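Local coordinates for CRISPR-associated protein, Cse2 family (Meiothermus ruber, PDB 3WA8) that probably binds G-rich CRISPR RNA sequence and helps stabilise the R-loop, as expected of the small Cse2 (CasB) subunit of a type I-E Cascade complex, at residues E40-V45 / C64-A69; R29-L34 / L71-V76; D58-I63 / L170-E175. One frame throughout, in Å; residues are numbered along the deposited sequence.

Contact 1 (E40-V45 / C64-A69); sequences EVVPLV and CYYLVA. With HG (mercury (II) ion), chain C.
Val45 and Tyr66 mark the closest approach of the two backbones, with their CA atoms 7.3 Å apart. Residues 40-42 run extended beside helix 59-72, and the chain then turns into helix 43-49, with Val42 at the N-cap position. Segment 64-69 is regular helix, and across the gap it sends one long side chain, Tyr66. The tyrosine is gripped at its hydroxyl and over one face. Val42 N donates to Tyr66 OH over 3.0 Å, an almost straight bond at 175°, with the amide nitrogen close to the ring plane at the phenol edge. The same hydroxyl is hydrogen-bonded to Glu46 OE2, so two partners fix the polar end of a buried residue. Val45 lies over the ring: its CG1 sits 3.6 Å from the Tyr66 ring centroid and 18° off the normal, a CH-pi contact shifted toward the hydroxyl-bearing CZ. With CG1 anti to the backbone N (chi1 169°), Val45 turns this methyl onto the phenol, while its CG2 lies 4.4 Å from CB of Ala69, three residues on from Tyr66. Val42 adds its CB against Tyr66 CE2 at 4.0 Å. Cys64 points off another side of the helix, where its SG binds a mercury ion at 2.8 Å, a sulfur-metal contact separate from the tyrosine packing. Around this core, Pro37 and Leu49 also touch Tyr66, and Tyr65 meets Phe14 edge-to-face. Helix 24-32 carries Arg29, which forms a salt bridge with Glu40, and Asp26 and Arg29 both touch Val42. Helix 162-170 packs on another flank of helix 59-72 through Leu166, which touches Cys64, Tyr65 and Val68.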
loop_
_atom_site.group_PDB
_atom_site.type_symbol
_atom_site.label_atom_id
_atom_site.label_comp_id
_atom_site.label_asym_id
_atom_site.label_seq_id
_atom_site.Cartn_x
_atom_site.Cartn_y
_atom_site.Cartn_z
ATOM N N GLU A 40 13.106 5.569 -12.164
ATOM C CA GLU A 40 12.840 4.901 -13.432
ATOM C C GLU A 40 11.549 5.495 -13.988
ATOM O O GLU A 40 10.448 5.193 -13.523
ATOM C CB GLU A 40 12.671 3.399 -13.210
ATOM C CG GLU A 40 12.117 2.640 -14.370
ATOM C CD GLU A 40 13.204 2.146 -15.268
ATOM O OE1 GLU A 40 14.379 2.303 -14.896
ATOM O OE2 GLU A 40 12.901 1.605 -16.352
ATOM N N VAL A 41 11.680 6.358 -14.972
ATOM C CA VAL A 41 10.584 7.218 -15.340
ATOM C C VAL A 41 9.553 6.493 -16.194
ATOM O O VAL A 41 9.920 5.786 -17.136
ATOM C CB VAL A 41 11.167 8.403 -16.073
ATOM C CG1 VAL A 41 10.097 9.269 -16.636
ATOM C CG2 VAL A 41 12.058 9.157 -15.118
ATOM N N VAL A 42 8.270 6.664 -15.870
ATOM C CA VAL A 42 7.186 6.082 -16.678
ATOM C C VAL A 42 6.184 7.148 -17.153
ATOM O O VAL A 42 5.430 7.711 -16.325
ATOM C CB VAL A 42 6.406 4.990 -15.891
ATOM C CG1 VAL A 42 5.317 4.413 -16.767
ATOM C CG2 VAL A 42 7.319 3.891 -15.390
ATOM N N PRO A 43 6.124 7.412 -18.476
ATOM C CA PRO A 43 5.336 8.555 -18.985
ATOM C C PRO A 43 3.947 8.551 -18.401
ATOM O O PRO A 43 3.495 9.563 -17.892
ATOM C CB PRO A 43 5.275 8.314 -20.485
ATOM C CG PRO A 43 6.506 7.582 -20.791
ATOM C CD PRO A 43 6.756 6.669 -19.575
ATOM N N LEU A 44 3.294 7.398 -18.438
ATOM C CA LEU A 44 2.008 7.218 -17.775
ATOM C C LEU A 44 1.890 7.904 -16.396
ATOM O O LEU A 44 0.980 8.725 -16.153
ATOM C CB LEU A 44 1.728 5.725 -17.614
ATOM C CG LEU A 44 0.243 5.396 -17.457
ATOM C CD1 LEU A 44 -0.576 5.976 -18.642
ATOM C CD2 LEU A 44 0.034 3.900 -17.324
ATOM N N VAL A 45 2.814 7.563 -15.504
ATOM C CA VAL A 45 2.819 8.092 -14.142
ATOM C C VAL A 45 3.160 9.560 -14.146
ATOM O O VAL A 45 2.439 10.359 -13.543
ATOM C CB VAL A 45 3.827 7.341 -13.296
ATOM C CG1 VAL A 45 4.041 8.042 -11.975
ATOM C CG2 VAL A 45 3.365 5.881 -13.125
ATOM N N CYS A 64 6.074 8.040 -3.394
ATOM C CA CYS A 64 4.934 7.254 -2.992
ATOM C C CYS A 64 4.177 6.726 -4.212
ATOM O O CYS A 64 4.025 5.495 -4.353
ATOM C CB CYS A 64 4.075 8.026 -1.989
ATOM S SG CYS A 64 5.010 8.443 -0.421
ATOM N N TYR A 65 3.775 7.623 -5.125
ATOM C CA TYR A 65 3.141 7.212 -6.390
ATOM C C TYR A 65 3.864 6.092 -7.107
ATOM O O TYR A 65 3.262 5.074 -7.470
ATOM C CB TYR A 65 2.999 8.384 -7.346
ATOM C CG TYR A 65 1.744 9.172 -7.095
ATOM C CD1 TYR A 65 1.681 10.066 -6.045
ATOM C CD2 TYR A 65 0.609 9.002 -7.884
ATOM C CE1 TYR A 65 0.556 10.762 -5.778
ATOM C CE2 TYR A 65 -0.571 9.726 -7.624
ATOM C CZ TYR A 65 -0.576 10.603 -6.558
ATOM O OH TYR A 65 -1.684 11.374 -6.233
ATOM N N TYR A 66 5.152 6.277 -7.324
ATOM C CA TYR A 66 5.905 5.309 -8.094
ATOM C C TYR A 66 6.001 3.994 -7.370
ATOM O O TYR A 66 5.846 2.939 -7.976
ATOM C CB TYR A 66 7.293 5.839 -8.450
ATOM C CG TYR A 66 7.340 6.508 -9.791
ATOM C CD1 TYR A 66 7.493 7.895 -9.904
ATOM C CD2 TYR A 66 7.192 5.765 -10.960
ATOM C CE1 TYR A 66 7.550 8.511 -11.141
ATOM C CE2 TYR A 66 7.241 6.371 -12.201
ATOM C CZ TYR A 66 7.418 7.746 -12.276
ATOM O OH TYR A 66 7.453 8.333 -13.510
ATOM N N LEU A 67 6.255 4.050 -6.068
ATOM C CA LEU A 67 6.281 2.850 -5.251
ATOM C C LEU A 67 4.930 2.135 -5.357
ATOM O O LEU A 67 4.890 0.926 -5.528
ATOM C CB LEU A 67 6.560 3.202 -3.797
ATOM C CG LEU A 67 6.722 2.067 -2.795
ATOM C CD1 LEU A 67 7.929 1.255 -3.125
ATOM C CD2 LEU A 67 6.882 2.641 -1.411
ATOM N N VAL A 68 3.820 2.852 -5.272
ATOM C CA VAL A 68 2.566 2.118 -5.292
ATOM C C VAL A 68 2.380 1.512 -6.675
ATOM O O VAL A 68 1.899 0.365 -6.815
ATOM C CB VAL A 68 1.324 2.945 -4.837
ATOM C CG1 VAL A 68 0.061 2.227 -5.184
ATOM C CG2 VAL A 68 1.350 3.154 -3.349
ATOM N N ALA A 69 2.794 2.260 -7.694
ATOM C CA ALA A 69 2.716 1.741 -9.035
ATOM C C ALA A 69 3.484 0.412 -9.115
ATOM O O ALA A 69 2.938 -0.624 -9.554
ATOM C CB ALA A 69 3.265 2.738 -9.984
HETATM HG HG HG C . 6.423 6.132 0.151
#

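Contact 2 (R29-L34 / L71-V76); sequences RMRRGL and LWASTV
Met30 reaches the indole of Trp72 at its rim: SD lies 4.2 Å from Trp72 CZ3, in a Met-aromatic contact of the edge type. The sulfur is 5.4 Å from the centroid of the six-membered ring and 88° off its normal, so it stays near the ring plane. The methionine chain is extended beyond CG, which carries the sulfur out to the benzo edge. Nearer the backbone, Met30 CB meets Ala73 CB at 3.9 Å, where the CA atoms of Arg31 and Ala73 come as close as 6.0 Å. The two segments belong to helices 24-32 and 59-72, joined here toward their C-terminal ends in the all-helical Cse2 fold, and a type I beta turn runs from Trp72 to Thr75. Arg31 leans over this turn. Its chain bends at chi3 (-103°), bringing NE to Ala73 O in a weak hydrogen bond of 3.4 Å, with the carbonyl oxygen in the guanidinium plane. Arg31 CG also packs on Ser74 OG, which is hydrogen-bonded to Gly70 O and so held back against its own helix. Leu34, three residues on from Arg31, divides the work between its two methyls: CD1 rests on Ser74 OG at 3.7 Å, and CD2 lies against the Leu71 backbone, 3.7 Å from Leu71 N, with Leu71 CD2 a little further off. Leu71 continues this apolar strip onto Leu145 and Val149 of helix 141-154, while Trp72 gives its NE1 to Glu80 and stands edge-to-face with Trp162.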
loop_
_atom_site.group_PDB
_atom_site.type_symbol
_atom_site.label_atom_id
_atom_site.label_comp_id
_atom_site.label_asym_id
_atom_site.label_seq_id
_atom_site.Cartn_x
_atom_site.Cartn_y
_atom_site.Cartn_z
ATOM N N ARG A 29 8.504 -1.330 -16.530
ATOM C CA ARG A 29 9.178 -0.167 -15.976
ATOM C C ARG A 29 8.809 0.075 -14.511
ATOM O O ARG A 29 9.710 0.201 -13.644
ATOM C CB ARG A 29 8.841 1.061 -16.754
ATOM C CG ARG A 29 9.534 1.148 -18.066
ATOM C CD ARG A 29 9.509 2.590 -18.600
ATOM N NE ARG A 29 10.794 2.778 -19.207
ATOM C CZ ARG A 29 11.824 3.357 -18.621
ATOM N NH1 ARG A 29 11.714 3.910 -17.423
ATOM N NH2 ARG A 29 12.970 3.408 -19.260
ATOM N N MET A 30 7.497 0.108 -14.239
ATOM C CA MET A 30 6.983 0.308 -12.871
ATOM C C MET A 30 7.628 -0.689 -11.906
ATOM O O MET A 30 8.053 -0.315 -10.810
ATOM C CB MET A 30 5.459 0.186 -12.811
ATOM C CG MET A 30 4.674 1.293 -13.529
ATOM S SD MET A 30 2.901 0.851 -13.636
ATOM C CE MET A 30 2.257 2.109 -14.723
ATOM N N ARG A 31 7.733 -1.948 -12.353
ATOM C CA ARG A 31 8.343 -3.021 -11.572
ATOM C C ARG A 31 9.822 -2.755 -11.346
ATOM O O ARG A 31 10.312 -2.846 -10.220
ATOM C CB ARG A 31 8.174 -4.347 -12.293
ATOM C CG ARG A 31 7.106 -5.267 -11.763
ATOM C CD ARG A 31 7.076 -6.460 -12.700
ATOM N NE ARG A 31 5.951 -6.401 -13.613
ATOM C CZ ARG A 31 6.020 -6.727 -14.891
ATOM N NH1 ARG A 31 7.169 -7.090 -15.445
ATOM N NH2 ARG A 31 4.936 -6.668 -15.649
ATOM N N ARG A 32 10.512 -2.420 -12.436
ATOM C CA ARG A 32 11.942 -2.095 -12.428
ATOM C C ARG A 32 12.319 -0.931 -11.487
ATOM O O ARG A 32 13.365 -0.986 -10.847
ATOM C CB ARG A 32 12.421 -1.798 -13.845
ATOM C CG ARG A 32 13.871 -1.433 -13.888
ATOM C CD ARG A 32 14.567 -1.887 -15.157
ATOM N NE ARG A 32 15.886 -2.445 -14.818
ATOM C CZ ARG A 32 16.861 -2.638 -15.707
ATOM N NH1 ARG A 32 16.657 -2.317 -16.986
ATOM N NH2 ARG A 32 18.040 -3.150 -15.327
ATOM N N GLY A 33 11.461 0.095 -11.403
ATOM C CA GLY A 33 11.689 1.228 -10.538
ATOM C C GLY A 33 11.586 0.947 -9.046
ATOM O O GLY A 33 11.911 1.797 -8.229
ATOM N N LEU A 34 11.131 -0.240 -8.666
ATOM C CA LEU A 34 10.943 -0.569 -7.229
ATOM C C LEU A 34 12.133 -0.245 -6.295
ATOM O O LEU A 34 11.923 0.199 -5.166
ATOM C CB LEU A 34 10.516 -2.035 -7.040
ATOM C CG LEU A 34 9.045 -2.297 -7.315
ATOM C CD1 LEU A 34 8.712 -3.758 -7.156
ATOM C CD2 LEU A 34 8.168 -1.393 -6.403
ATOM N N LEU A 71 4.466 -1.695 -6.783
ATOM C CA LEU A 71 3.936 -2.793 -6.001
ATOM C C LEU A 71 2.701 -3.328 -6.699
ATOM O O LEU A 71 2.510 -4.541 -6.802
ATOM C CB LEU A 71 3.594 -2.362 -4.586
ATOM C CG LEU A 71 4.818 -2.026 -3.736
ATOM C CD1 LEU A 71 4.470 -1.251 -2.431
ATOM C CD2 LEU A 71 5.629 -3.284 -3.489
ATOM N N TRP A 72 1.883 -2.412 -7.201
ATOM C CA TRP A 72 0.643 -2.787 -7.809
ATOM C C TRP A 72 0.997 -3.609 -9.039
ATOM O O TRP A 72 0.402 -4.651 -9.305
ATOM C CB TRP A 72 -0.168 -1.542 -8.157
ATOM C CG TRP A 72 -1.268 -1.832 -9.081
ATOM C CD1 TRP A 72 -2.458 -2.402 -8.766
ATOM C CD2 TRP A 72 -1.279 -1.625 -10.505
ATOM N NE1 TRP A 72 -3.213 -2.577 -9.911
ATOM C CE2 TRP A 72 -2.510 -2.099 -10.987
ATOM C CE3 TRP A 72 -0.362 -1.093 -11.418
ATOM C CZ2 TRP A 72 -2.865 -2.033 -12.340
ATOM C CZ3 TRP A 72 -0.720 -1.032 -12.777
ATOM C CH2 TRP A 72 -1.954 -1.499 -13.217
ATOM N N ALA A 73 2.009 -3.142 -9.770
ATOM C CA ALA A 73 2.450 -3.781 -11.011
ATOM C C ALA A 73 3.036 -5.158 -10.726
ATOM O O ALA A 73 3.285 -5.927 -11.633
ATOM C CB ALA A 73 3.459 -2.903 -11.678
ATOM N N SER A 74 3.244 -5.464 -9.449
ATOM C CA SER A 74 3.826 -6.743 -9.047
ATOM C C SER A 74 2.789 -7.696 -8.525
ATOM O O SER A 74 3.085 -8.861 -8.277
ATOM C CB SER A 74 4.850 -6.543 -7.941
ATOM O OG SER A 74 5.942 -5.809 -8.420
ATOM N N THR A 75 1.568 -7.215 -8.355
ATOM C CA THR A 75 0.585 -7.992 -7.618
ATOM C C THR A 75 0.251 -9.374 -8.164
ATOM O O THR A 75 0.404 -9.661 -9.331
ATOM C CB THR A 75 -0.715 -7.227 -7.364
ATOM O OG1 THR A 75 -1.492 -7.990 -6.426
ATOM C CG2 THR A 75 -1.508 -7.027 -8.667
ATOM N N VAL A 76 -0.250 -10.211 -7.282
ATOM C CA VAL A 76 -0.551 -11.588 -7.604
ATOM C C VAL A 76 -1.882 -11.977 -6.950
ATOM O O VAL A 76 -2.393 -13.078 -7.169
ATOM C CB VAL A 76 0.625 -12.493 -7.131
ATOM C CG1 VAL A 76 0.142 -13.781 -6.525
ATOM C CG2 VAL A 76 1.579 -12.748 -8.275
#

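Contact 3 (D58-I63 / L170-E175); sequences DRWERI and LAWNRE
Glu61 and Leu170 bring the backbones within 6.1 Å at their CA atoms, where the first turn of helix 59-72 meets the chain leaving helix 162-170. Trp60, with CG anti to its own N (chi1 -167°), swings its indole across to that loop. Leu170 O lies in the ring plane at the pyrrole edge, 3.6 Å from Trp60 CD1, and the neighbouring carbonyl, Leu169 O, takes the hydrogen bond from NE1. Over one face stands Asn173 ND2, 3.5 Å above the Trp60 ring plane, with amide and ring planes 52° apart. Trp172 adds its CB, 3.9 Å from Trp60 CZ2. Leu170 CD2 packs on Glu61 CA and CG, the glutamate chain running extended beyond CG. Replacing Trp60 by alanine removes the indole, which would probably leave Leu169 O without this donor and open a gap beneath Asn173 and beside Trp172. The mercury ion held by Cys64 lies about 3 Å from the nearest atom of the Trp60 indole. The contact joins the capped start of a helix (Asp58 N-cap, OD2 weakly accepting from Glu61 N) to a type I beta turn, Ala171 to Arg174, mainly through Trp60.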
loop_
_atom_site.group_PDB
_atom_site.type_symbol
_atom_site.label_atom_id
_atom_site.label_comp_id
_atom_site.label_asym_id
_atom_site.label_seq_id
_atom_site.Cartn_x
_atom_site.Cartn_y
_atom_site.Cartn_z
ATOM N N ASP A 58 7.534 17.775 -4.293
ATOM C CA ASP A 58 7.390 16.890 -3.180
ATOM C C ASP A 58 7.977 15.563 -3.599
ATOM O O ASP A 58 7.329 14.714 -4.238
ATOM C CB ASP A 58 5.946 16.792 -2.703
ATOM C CG ASP A 58 5.867 16.638 -1.207
ATOM O OD1 ASP A 58 6.097 17.638 -0.499
ATOM O OD2 ASP A 58 5.613 15.520 -0.728
ATOM N N ARG A 59 9.247 15.428 -3.249
ATOM C CA ARG A 59 10.007 14.267 -3.599
ATOM C C ARG A 59 9.324 13.046 -3.000
ATOM O O ARG A 59 9.355 11.955 -3.579
ATOM C CB ARG A 59 11.467 14.439 -3.168
ATOM C CG ARG A 59 12.128 15.657 -3.847
ATOM C CD ARG A 59 13.595 15.424 -4.239
ATOM N NE ARG A 59 14.473 16.397 -3.581
ATOM C CZ ARG A 59 14.912 16.283 -2.321
ATOM N NH1 ARG A 59 14.568 15.236 -1.577
ATOM N NH2 ARG A 59 15.695 17.216 -1.795
ATOM N N TRP A 60 8.645 13.265 -1.879
ATOM C CA TRP A 60 7.857 12.224 -1.227
ATOM C C TRP A 60 6.713 11.727 -2.095
ATOM O O TRP A 60 6.582 10.532 -2.345
ATOM C CB TRP A 60 7.318 12.715 0.110
ATOM C CG TRP A 60 6.769 11.635 0.955
ATOM C CD1 TRP A 60 5.551 11.614 1.565
ATOM C CD2 TRP A 60 7.403 10.391 1.281
ATOM N NE1 TRP A 60 5.385 10.434 2.261
ATOM C CE2 TRP A 60 6.510 9.669 2.107
ATOM C CE3 TRP A 60 8.640 9.818 0.956
ATOM C CZ2 TRP A 60 6.818 8.418 2.622
ATOM C CZ3 TRP A 60 8.941 8.575 1.455
ATOM C CH2 TRP A 60 8.041 7.890 2.298
ATOM N N GLU A 61 5.900 12.659 -2.566
ATOM C CA GLU A 61 4.779 12.313 -3.402
ATOM C C GLU A 61 5.268 11.403 -4.512
ATOM O O GLU A 61 4.766 10.299 -4.671
ATOM C CB GLU A 61 4.119 13.572 -3.955
ATOM C CG GLU A 61 2.827 13.290 -4.707
ATOM C CD GLU A 61 1.845 14.481 -4.723
ATOM O OE1 GLU A 61 2.090 15.472 -5.470
ATOM O OE2 GLU A 61 0.808 14.395 -3.999
ATOM N N ARG A 62 6.285 11.853 -5.240
ATOM C CA ARG A 62 6.803 11.098 -6.376
ATOM C C ARG A 62 7.261 9.689 -5.951
ATOM O O ARG A 62 6.951 8.684 -6.624
ATOM C CB ARG A 62 7.876 11.916 -7.111
ATOM C CG ARG A 62 9.097 11.171 -7.665
ATOM C CD ARG A 62 10.042 12.134 -8.441
ATOM N NE ARG A 62 9.395 12.572 -9.665
ATOM C CZ ARG A 62 9.553 12.004 -10.859
ATOM N NH1 ARG A 62 10.390 10.992 -11.032
ATOM N NH2 ARG A 62 8.871 12.482 -11.894
ATOM N N ILE A 63 7.953 9.602 -4.818
ATOM C CA ILE A 63 8.333 8.297 -4.332
ATOM C C ILE A 63 7.063 7.459 -4.050
ATOM O O ILE A 63 6.964 6.304 -4.455
ATOM C CB ILE A 63 9.245 8.400 -3.121
ATOM C CG1 ILE A 63 10.608 8.892 -3.562
ATOM C CG2 ILE A 63 9.422 7.051 -2.433
ATOM C CD1 ILE A 63 11.390 9.624 -2.457
ATOM N N LEU A 170 1.269 8.804 1.575
ATOM C CA LEU A 170 1.504 10.215 1.354
ATOM C C LEU A 170 1.561 10.956 2.660
ATOM O O LEU A 170 2.208 11.984 2.751
ATOM C CB LEU A 170 0.471 10.826 0.425
ATOM C CG LEU A 170 0.640 10.502 -1.066
ATOM C CD1 LEU A 170 -0.709 10.550 -1.780
ATOM C CD2 LEU A 170 1.690 11.366 -1.784
ATOM N N ALA A 171 0.910 10.421 3.692
ATOM C CA ALA A 171 0.769 11.159 4.952
ATOM C C ALA A 171 1.640 10.617 6.078
ATOM O O ALA A 171 1.540 11.052 7.231
ATOM C CB ALA A 171 -0.679 11.248 5.365
ATOM N N TRP A 172 2.524 9.705 5.703
ATOM C CA TRP A 172 3.515 9.139 6.598
ATOM C C TRP A 172 4.263 10.110 7.508
ATOM O O TRP A 172 4.454 9.791 8.666
ATOM C CB TRP A 172 4.521 8.324 5.799
ATOM C CG TRP A 172 5.222 7.329 6.606
ATOM C CD1 TRP A 172 6.497 7.405 7.079
ATOM C CD2 TRP A 172 4.695 6.095 7.061
ATOM N NE1 TRP A 172 6.809 6.279 7.796
ATOM C CE2 TRP A 172 5.721 5.448 7.791
ATOM C CE3 TRP A 172 3.455 5.457 6.916
ATOM C CZ2 TRP A 172 5.538 4.199 8.394
ATOM C CZ3 TRP A 172 3.266 4.205 7.515
ATOM C CH2 TRP A 172 4.299 3.598 8.254
ATOM N N ASN A 173 4.694 11.273 7.012
ATOM C CA ASN A 173 5.497 12.210 7.815
ATOM C C ASN A 173 4.678 13.257 8.516
ATOM O O ASN A 173 5.209 14.310 8.839
ATOM C CB ASN A 173 6.561 12.916 6.957
ATOM C CG ASN A 173 7.352 11.941 6.107
ATOM O OD1 ASN A 173 7.986 11.030 6.651
ATOM N ND2 ASN A 173 7.292 12.092 4.764
ATOM N N ARG A 174 3.398 13.005 8.750
ATOM C CA ARG A 174 2.594 13.974 9.491
ATOM C C ARG A 174 2.936 13.897 10.958
ATOM O O ARG A 174 3.345 12.834 11.423
ATOM C CB ARG A 174 1.121 13.708 9.322
ATOM C CG ARG A 174 0.561 14.137 8.009
ATOM C CD ARG A 174 -0.875 14.539 8.250
ATOM N NE ARG A 174 -1.673 14.506 7.029
ATOM C CZ ARG A 174 -2.848 15.115 6.900
ATOM N NH1 ARG A 174 -3.356 15.817 7.921
ATOM N NH2 ARG A 174 -3.506 15.036 5.748
ATOM N N GLU A 175 2.718 14.993 11.687
ATOM C CA GLU A 175 3.357 15.181 13.000
ATOM C C GLU A 175 3.074 14.261 14.192
ATOM O O GLU A 175 4.005 13.642 14.694
ATOM C CB GLU A 175 3.379 16.640 13.445
ATOM C CG GLU A 175 4.765 17.238 13.326
ATOM C CD GLU A 175 4.755 18.741 13.467
ATOM O OE1 GLU A 175 4.122 19.242 14.418
ATOM O OE2 GLU A 175 5.380 19.429 12.630
#

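In the fold
All three contacts use helix 59-72, at successive levels: contact 3 at its N-terminal turn, contact 1 midway and contact 2 toward its C-terminal end. Contact 1 is the most buried, its tyrosine hydroxyl taking a straight backbone bond; the partly buried contact 2 has a weak arginine-to-carbonyl bond beside Met-aromatic and apolar packing, and in contact 3, also partly buried, the indole bonds to a carbonyl outside both segments, which share no hydrogen bond. Contacts 1 and 2, about 9 Å apart between centres, also meet where Glu40 packs on Gly33; contact 1 is nested in the loop that contact 2 closes. Contact 3 touches contact 1 where Leu170 meets Cys64 and Tyr65, but not contact 2.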